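Local coordinates for aminopeptidase N family protein (Idiomarina loihiensis L2TR, PDB 4FGM), which probably acts as a zinc-dependent aminopeptidase of the M61 family, and holds a zinc ion with maleic acid bound beside it, at residues 454-462 with 578-586; 495-503 with 515-523. All coordinates share one frame; numbering follows the deposited sequence.

Contact 1: 454-462 with 578-586; sequences ELLQNFGVM and PDKLKGWLT
Phe459 and Lys580 bring a helix end and the C-terminal tail together in a mostly buried contact far from the zinc site, with an apolar core round Phe459 and Trp584 and a polar fringe on one side. Phe459 CA points a C-H at Lys580 O (3.2 Å, 143° at the hydrogen), and Lys580 CB lies 3.5 Å from Gly460 N. The Phe459 ring turns its edge to the tail: Leu581 O lies near the ring plane, 3.4 Å from Phe459 CD2, while the CB methylene of Trp584 comes obliquely to that same Phe459 carbon. Trp584 has CG anti to its backbone N (chi1 172°), which carries its six-membered ring to two aliphatic residues: Val461 CG2 meets the edge at CZ3, 3.9 Å away, and Leu456 CD2 comes obliquely onto CH2. At the fringe, Lys580 bends at chi3 and sends NZ to Gln457 O, a weak bond of 3.4 Å; a water joins NZ to Asn458 OD1. The helix ends in a Schellman motif with Gly460 at C-prime. Phe459 packs on Leu389 and Leu393 of helix 378-394, Trp584 NE1 bonds to Tyr312 OH of helix 308-320, and Val461 leads into strand 461-466, paired with strand 570-575.

Contact 2: 495-503 with 515-523; sequences PQGLDVLNV and SAGDKIIAI
Val500, Leu498 and Lys519 carry most of this antiparallel strand pairing, and each meets its partners in a different way. Val500 sits where strand 497-503 runs past the type II turn from Ser515 to Asp518, and its backbone is gripped at both ends: its N bonds to Asp518 O at 2.9 Å, while its O takes the N-H of Gly517 at 2.8 Å. The two methyls divide the work. CG1, anti to the backbone N (chi1 -178°), lies against Ser515 O and Ala516 CA, and CG2 reaches Ile520 CD1 at 4.1 Å. The turn is tied within itself by Ser515 N to Asp518 OD2, which also forms a salt bridge with Arg552.

Leu498 and Ile520 form a hydrogen-bonded pair, each N bonding to the other's O. On one face of the sheet Leu498 CB and Ile520 CB stand 4.0 Å apart. There the Leu498 side chain also crosses that of Ile523 at about a right angle, CD1 against CD1; Tyr491 and Val533 touch Leu498 as well.

On the other face Lys519 and Asp499 form a non-hydrogen-bonded pair. The Lys519 methylene CD lies against the Asp499 carboxylate, 3.4 Å from OD1, yet NZ stays 5.6 Å from that oxygen. Bends at chi2, chi3 and chi4 carry the ammonium instead to Gln496 O, 3.2 Å away and above the carbonyl plane. Opposite charges this near may still attract weakly.

Both strands carry a classic beta bulge, at Leu501-Asn502 facing Lys490 and at Ile521-Ala522 facing His549. Curled antiparallel strands with a short helix, 508-512, between the two paired here are consistent with the PDZ domain of this M61 protein.

In the fold
The two contacts lie far apart, their centres about 42 Å from each other and their nearest atoms about 25 Å, and they share no helix or strand. Contact 1 is the more buried: it joins the C-terminal tail to a helix end against the helical body that also holds the zinc site, mainly by aromatic and aliphatic side chains. Contact 2 is partly buried and local, joining segments only 12 residues apart in sequence mainly by backbone hydrogen bonds, with an apolar face turned inward and a lysine and aspartate on the other. In sequence, contact 2 falls between the segments of contact 1, so the chain leaves the helical body, builds the smaller domain and returns through strand 570-575.

Contact 1: 454-462 with 578-586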
# COMPACT_ATOMS: atom_id res chain seq x y z
N GLU A 454 -27.10 -2.86 11.45
CA GLU A 454 -28.37 -2.25 11.11
C GLU A 454 -28.30 -1.67 9.69
O GLU A 454 -29.18 -1.89 8.86
CB GLU A 454 -28.71 -1.15 12.12
CG GLU A 454 -30.09 -0.53 11.95
CD GLU A 454 -30.50 0.35 13.13
OE1 GLU A 454 -30.60 -0.19 14.25
OE2 GLU A 454 -30.71 1.56 12.93
N LEU A 455 -27.22 -0.94 9.43
CA LEU A 455 -26.97 -0.31 8.14
C LEU A 455 -27.03 -1.32 6.99
O LEU A 455 -27.63 -1.05 5.96
CB LEU A 455 -25.61 0.38 8.17
CG LEU A 455 -25.45 1.81 7.67
CD1 LEU A 455 -26.74 2.60 7.87
CD2 LEU A 455 -24.31 2.47 8.43
N LEU A 456 -26.39 -2.47 7.18
CA LEU A 456 -26.36 -3.52 6.16
C LEU A 456 -27.69 -4.24 6.03
O LEU A 456 -28.04 -4.75 4.97
CB LEU A 456 -25.25 -4.52 6.48
CG LEU A 456 -23.83 -3.99 6.26
CD1 LEU A 456 -22.83 -4.78 7.10
CD2 LEU A 456 -23.50 -4.07 4.77
N GLN A 457 -28.43 -4.29 7.14
CA GLN A 457 -29.73 -4.94 7.16
C GLN A 457 -30.67 -4.14 6.26
O GLN A 457 -31.49 -4.70 5.54
CB GLN A 457 -30.26 -4.98 8.59
CG GLN A 457 -30.97 -6.28 8.94
CD GLN A 457 -31.15 -6.45 10.43
OE1 GLN A 457 -31.88 -5.68 11.07
NE2 GLN A 457 -30.49 -7.45 11.00
N ASN A 458 -30.52 -2.81 6.29
CA ASN A 458 -31.34 -1.94 5.47
C ASN A 458 -31.12 -2.16 3.98
O ASN A 458 -31.88 -1.66 3.16
CB ASN A 458 -31.07 -0.47 5.81
CG ASN A 458 -31.73 -0.05 7.11
OD1 ASN A 458 -32.91 -0.33 7.33
ND2 ASN A 458 -30.98 0.63 7.96
N PHE A 459 -30.07 -2.90 3.64
CA PHE A 459 -29.79 -3.19 2.24
C PHE A 459 -29.91 -4.67 1.95
O PHE A 459 -29.49 -5.14 0.90
CB PHE A 459 -28.40 -2.69 1.84
CG PHE A 459 -28.31 -1.20 1.68
CD1 PHE A 459 -28.27 -0.37 2.80
CD2 PHE A 459 -28.25 -0.63 0.42
CE1 PHE A 459 -28.18 1.02 2.65
CE2 PHE A 459 -28.17 0.75 0.26
CZ PHE A 459 -28.13 1.58 1.38
N GLY A 460 -30.50 -5.40 2.89
CA GLY A 460 -30.71 -6.82 2.70
C GLY A 460 -29.50 -7.70 2.94
O GLY A 460 -29.46 -8.84 2.48
N VAL A 461 -28.52 -7.19 3.68
CA VAL A 461 -27.32 -7.96 3.98
C VAL A 461 -27.33 -8.47 5.42
O VAL A 461 -27.41 -7.68 6.37
CB VAL A 461 -26.04 -7.14 3.78
CG1 VAL A 461 -24.82 -8.04 3.98
CG2 VAL A 461 -26.03 -6.51 2.40
N MSE A 462 -27.24 -9.78 5.58
CA MSE A 462 -27.24 -10.41 6.90
C MSE A 462 -25.81 -10.60 7.42
O MSE A 462 -24.91 -10.95 6.67
CB MSE A 462 -27.96 -11.76 6.80
CG MSE A 462 -27.74 -12.69 7.98
SE MSE A 462 -28.72 -14.35 7.76
CE MSE A 462 -27.71 -15.15 6.33
N PRO A 578 -32.32 -9.50 -1.57
CA PRO A 578 -31.85 -8.89 -2.82
C PRO A 578 -32.49 -7.57 -3.21
O PRO A 578 -31.80 -6.61 -3.55
CB PRO A 578 -32.12 -9.98 -3.86
CG PRO A 578 -31.95 -11.23 -3.07
CD PRO A 578 -32.68 -10.91 -1.79
N ASP A 579 -33.82 -7.52 -3.14
CA ASP A 579 -34.55 -6.32 -3.52
C ASP A 579 -34.28 -5.11 -2.63
O ASP A 579 -34.74 -4.01 -2.92
CB ASP A 579 -36.04 -6.62 -3.57
CG ASP A 579 -36.36 -7.78 -4.51
OD1 ASP A 579 -35.48 -8.15 -5.32
OD2 ASP A 579 -37.49 -8.31 -4.45
N LYS A 580 -33.51 -5.29 -1.56
CA LYS A 580 -33.20 -4.18 -0.68
C LYS A 580 -31.82 -3.59 -1.00
O LYS A 580 -31.42 -2.56 -0.45
CB LYS A 580 -33.25 -4.61 0.79
CG LYS A 580 -34.62 -5.14 1.22
CD LYS A 580 -34.71 -5.38 2.72
CE LYS A 580 -34.69 -4.06 3.49
NZ LYS A 580 -34.84 -4.27 4.96
N LEU A 581 -31.10 -4.24 -1.92
CA LEU A 581 -29.77 -3.80 -2.33
C LEU A 581 -29.80 -2.40 -2.94
O LEU A 581 -28.88 -1.61 -2.74
CB LEU A 581 -29.16 -4.77 -3.35
CG LEU A 581 -28.06 -5.75 -2.93
CD1 LEU A 581 -27.58 -5.43 -1.52
CD2 LEU A 581 -28.58 -7.17 -3.01
N LYS A 582 -30.86 -2.11 -3.68
CA LYS A 582 -31.02 -0.80 -4.32
C LYS A 582 -29.82 -0.38 -5.16
O LYS A 582 -29.43 0.80 -5.14
CB LYS A 582 -31.30 0.27 -3.27
CG LYS A 582 -32.74 0.77 -3.23
CD LYS A 582 -33.57 0.03 -2.19
CE LYS A 582 -34.87 0.79 -1.88
NZ LYS A 582 -35.78 0.92 -3.06
N GLY A 583 -29.23 -1.32 -5.88
CA GLY A 583 -28.09 -0.98 -6.72
C GLY A 583 -26.73 -0.86 -6.05
O GLY A 583 -25.73 -0.64 -6.74
N TRP A 584 -26.66 -0.98 -4.73
CA TRP A 584 -25.37 -0.90 -4.08
C TRP A 584 -24.57 -2.11 -4.53
O TRP A 584 -23.36 -2.02 -4.74
CB TRP A 584 -25.51 -0.91 -2.56
CG TRP A 584 -24.20 -1.03 -1.87
CD1 TRP A 584 -23.10 -0.25 -2.06
CD2 TRP A 584 -23.84 -1.99 -0.87
NE1 TRP A 584 -22.07 -0.66 -1.24
CE2 TRP A 584 -22.50 -1.73 -0.50
CE3 TRP A 584 -24.51 -3.05 -0.25
CZ2 TRP A 584 -21.82 -2.48 0.47
CZ3 TRP A 584 -23.84 -3.80 0.71
CH2 TRP A 584 -22.51 -3.52 1.06
N LEU A 585 -25.26 -3.23 -4.67
CA LEU A 585 -24.64 -4.47 -5.13
C LEU A 585 -25.55 -5.07 -6.20
O LEU A 585 -26.75 -4.82 -6.21
CB LEU A 585 -24.46 -5.47 -3.99
CG LEU A 585 -23.54 -5.09 -2.82
CD1 LEU A 585 -23.47 -6.25 -1.83
CD2 LEU A 585 -22.16 -4.75 -3.34
N THR A 586 -24.96 -5.86 -7.08
CA THR A 586 -25.71 -6.52 -8.15
C THR A 586 -25.70 -8.03 -7.90
O THR A 586 -24.66 -8.67 -7.96
CB THR A 586 -25.06 -6.24 -9.51
OG1 THR A 586 -25.12 -4.83 -9.79
CG2 THR A 586 -25.79 -7.01 -10.61
O HOH W 1 -34.84 -2.43 7.06

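Contact 2: 495-503 with 515-523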
# COMPACT_ATOMS: atom_id res chain seq x y z
N PRO A 495 6.54 -28.75 10.33
CA PRO A 495 6.83 -30.02 10.99
C PRO A 495 7.62 -29.82 12.29
O PRO A 495 7.59 -30.65 13.19
CB PRO A 495 7.66 -30.76 9.94
CG PRO A 495 7.17 -30.20 8.65
CD PRO A 495 7.07 -28.73 8.96
N GLN A 496 8.32 -28.69 12.37
CA GLN A 496 9.12 -28.38 13.54
C GLN A 496 8.32 -27.78 14.70
O GLN A 496 8.83 -27.66 15.81
CB GLN A 496 10.27 -27.44 13.15
CG GLN A 496 11.37 -28.09 12.31
CD GLN A 496 10.96 -28.36 10.86
OE1 GLN A 496 11.01 -29.51 10.40
NE2 GLN A 496 10.56 -27.31 10.14
N GLY A 497 7.07 -27.42 14.44
CA GLY A 497 6.27 -26.84 15.49
C GLY A 497 5.43 -25.66 15.03
O GLY A 497 5.34 -25.39 13.83
N LEU A 498 4.83 -24.95 15.98
CA LEU A 498 4.00 -23.80 15.68
C LEU A 498 4.70 -22.52 16.13
O LEU A 498 4.79 -22.25 17.33
CB LEU A 498 2.66 -23.92 16.42
CG LEU A 498 1.90 -25.26 16.37
CD1 LEU A 498 0.63 -25.15 17.21
CD2 LEU A 498 1.57 -25.63 14.93
N ASP A 499 5.22 -21.74 15.18
CA ASP A 499 5.88 -20.48 15.53
C ASP A 499 4.84 -19.40 15.79
O ASP A 499 4.09 -19.01 14.89
CB ASP A 499 6.84 -20.06 14.40
CG ASP A 499 8.19 -20.73 14.51
OD1 ASP A 499 8.91 -20.47 15.50
OD2 ASP A 499 8.54 -21.53 13.62
N VAL A 500 4.79 -18.92 17.02
CA VAL A 500 3.81 -17.90 17.40
C VAL A 500 4.12 -16.51 16.83
O VAL A 500 5.22 -15.96 17.02
CB VAL A 500 3.69 -17.84 18.95
CG1 VAL A 500 2.64 -16.82 19.35
CG2 VAL A 500 3.31 -19.21 19.48
N LEU A 501 3.14 -15.94 16.14
CA LEU A 501 3.30 -14.62 15.53
C LEU A 501 2.68 -13.49 16.36
O LEU A 501 3.30 -12.44 16.53
CB LEU A 501 2.69 -14.64 14.12
CG LEU A 501 3.19 -15.77 13.22
CD1 LEU A 501 2.41 -15.79 11.92
CD2 LEU A 501 4.67 -15.58 12.94
N ASN A 502 1.46 -13.69 16.86
CA ASN A 502 0.79 -12.68 17.68
C ASN A 502 0.00 -13.34 18.81
O ASN A 502 -0.59 -14.40 18.62
CB ASN A 502 -0.21 -11.87 16.85
CG ASN A 502 0.35 -11.44 15.52
OD1 ASN A 502 0.34 -12.21 14.55
ND2 ASN A 502 0.86 -10.22 15.45
N VAL A 503 -0.01 -12.71 19.98
CA VAL A 503 -0.79 -13.25 21.08
C VAL A 503 -1.81 -12.19 21.47
O VAL A 503 -1.44 -11.08 21.86
CB VAL A 503 0.09 -13.62 22.28
CG1 VAL A 503 -0.79 -14.07 23.46
CG2 VAL A 503 1.07 -14.74 21.89
N SER A 515 4.18 -16.28 24.17
CA SER A 515 4.45 -14.99 23.57
C SER A 515 4.87 -15.11 22.13
O SER A 515 5.34 -16.17 21.70
CB SER A 515 5.57 -14.27 24.34
OG SER A 515 5.21 -14.07 25.70
N ALA A 516 4.71 -14.02 21.38
CA ALA A 516 5.11 -14.00 19.99
C ALA A 516 6.59 -14.36 19.98
O ALA A 516 7.35 -13.87 20.82
CB ALA A 516 4.90 -12.62 19.40
N GLY A 517 7.00 -15.22 19.06
CA GLY A 517 8.40 -15.62 18.99
C GLY A 517 8.62 -17.02 19.55
O GLY A 517 9.56 -17.70 19.15
N ASP A 518 7.77 -17.43 20.48
CA ASP A 518 7.87 -18.76 21.07
C ASP A 518 7.51 -19.80 20.01
O ASP A 518 6.84 -19.48 19.02
CB ASP A 518 6.87 -18.92 22.23
CG ASP A 518 7.14 -17.98 23.38
OD1 ASP A 518 8.22 -17.36 23.42
OD2 ASP A 518 6.26 -17.88 24.27
N LYS A 519 7.98 -21.03 20.21
CA LYS A 519 7.64 -22.10 19.28
C LYS A 519 7.01 -23.25 20.05
O LYS A 519 7.67 -23.92 20.84
CB LYS A 519 8.87 -22.62 18.52
CG LYS A 519 8.52 -23.81 17.63
CD LYS A 519 9.21 -23.77 16.27
CE LYS A 519 10.68 -24.11 16.37
NZ LYS A 519 10.88 -25.48 16.95
N ILE A 520 5.71 -23.44 19.84
CA ILE A 520 4.99 -24.51 20.50
C ILE A 520 5.48 -25.81 19.90
O ILE A 520 5.45 -26.00 18.69
CB ILE A 520 3.47 -24.36 20.31
CG1 ILE A 520 2.99 -23.05 20.95
CG2 ILE A 520 2.74 -25.53 20.95
CD1 ILE A 520 1.56 -22.70 20.66
N ILE A 521 5.94 -26.70 20.77
CA ILE A 521 6.49 -27.98 20.36
C ILE A 521 5.55 -29.15 20.63
O ILE A 521 5.55 -30.14 19.91
CB ILE A 521 7.87 -28.14 21.06
CG1 ILE A 521 8.92 -28.41 20.00
CG2 ILE A 521 7.83 -29.17 22.18
CD1 ILE A 521 9.07 -27.25 19.03
N ALA A 522 4.73 -29.04 21.67
CA ALA A 522 3.77 -30.09 21.99
C ALA A 522 2.54 -29.52 22.68
O ALA A 522 2.61 -28.50 23.35
CB ALA A 522 4.42 -31.15 22.88
N ILE A 523 1.41 -30.18 22.47
CA ILE A 523 0.15 -29.80 23.09
C ILE A 523 -0.38 -31.08 23.73
O ILE A 523 -0.53 -32.10 23.04
CB ILE A 523 -0.86 -29.27 22.05
CG1 ILE A 523 -0.34 -27.97 21.42
CG2 ILE A 523 -2.22 -29.03 22.70
CD1 ILE A 523 -1.02 -27.61 20.13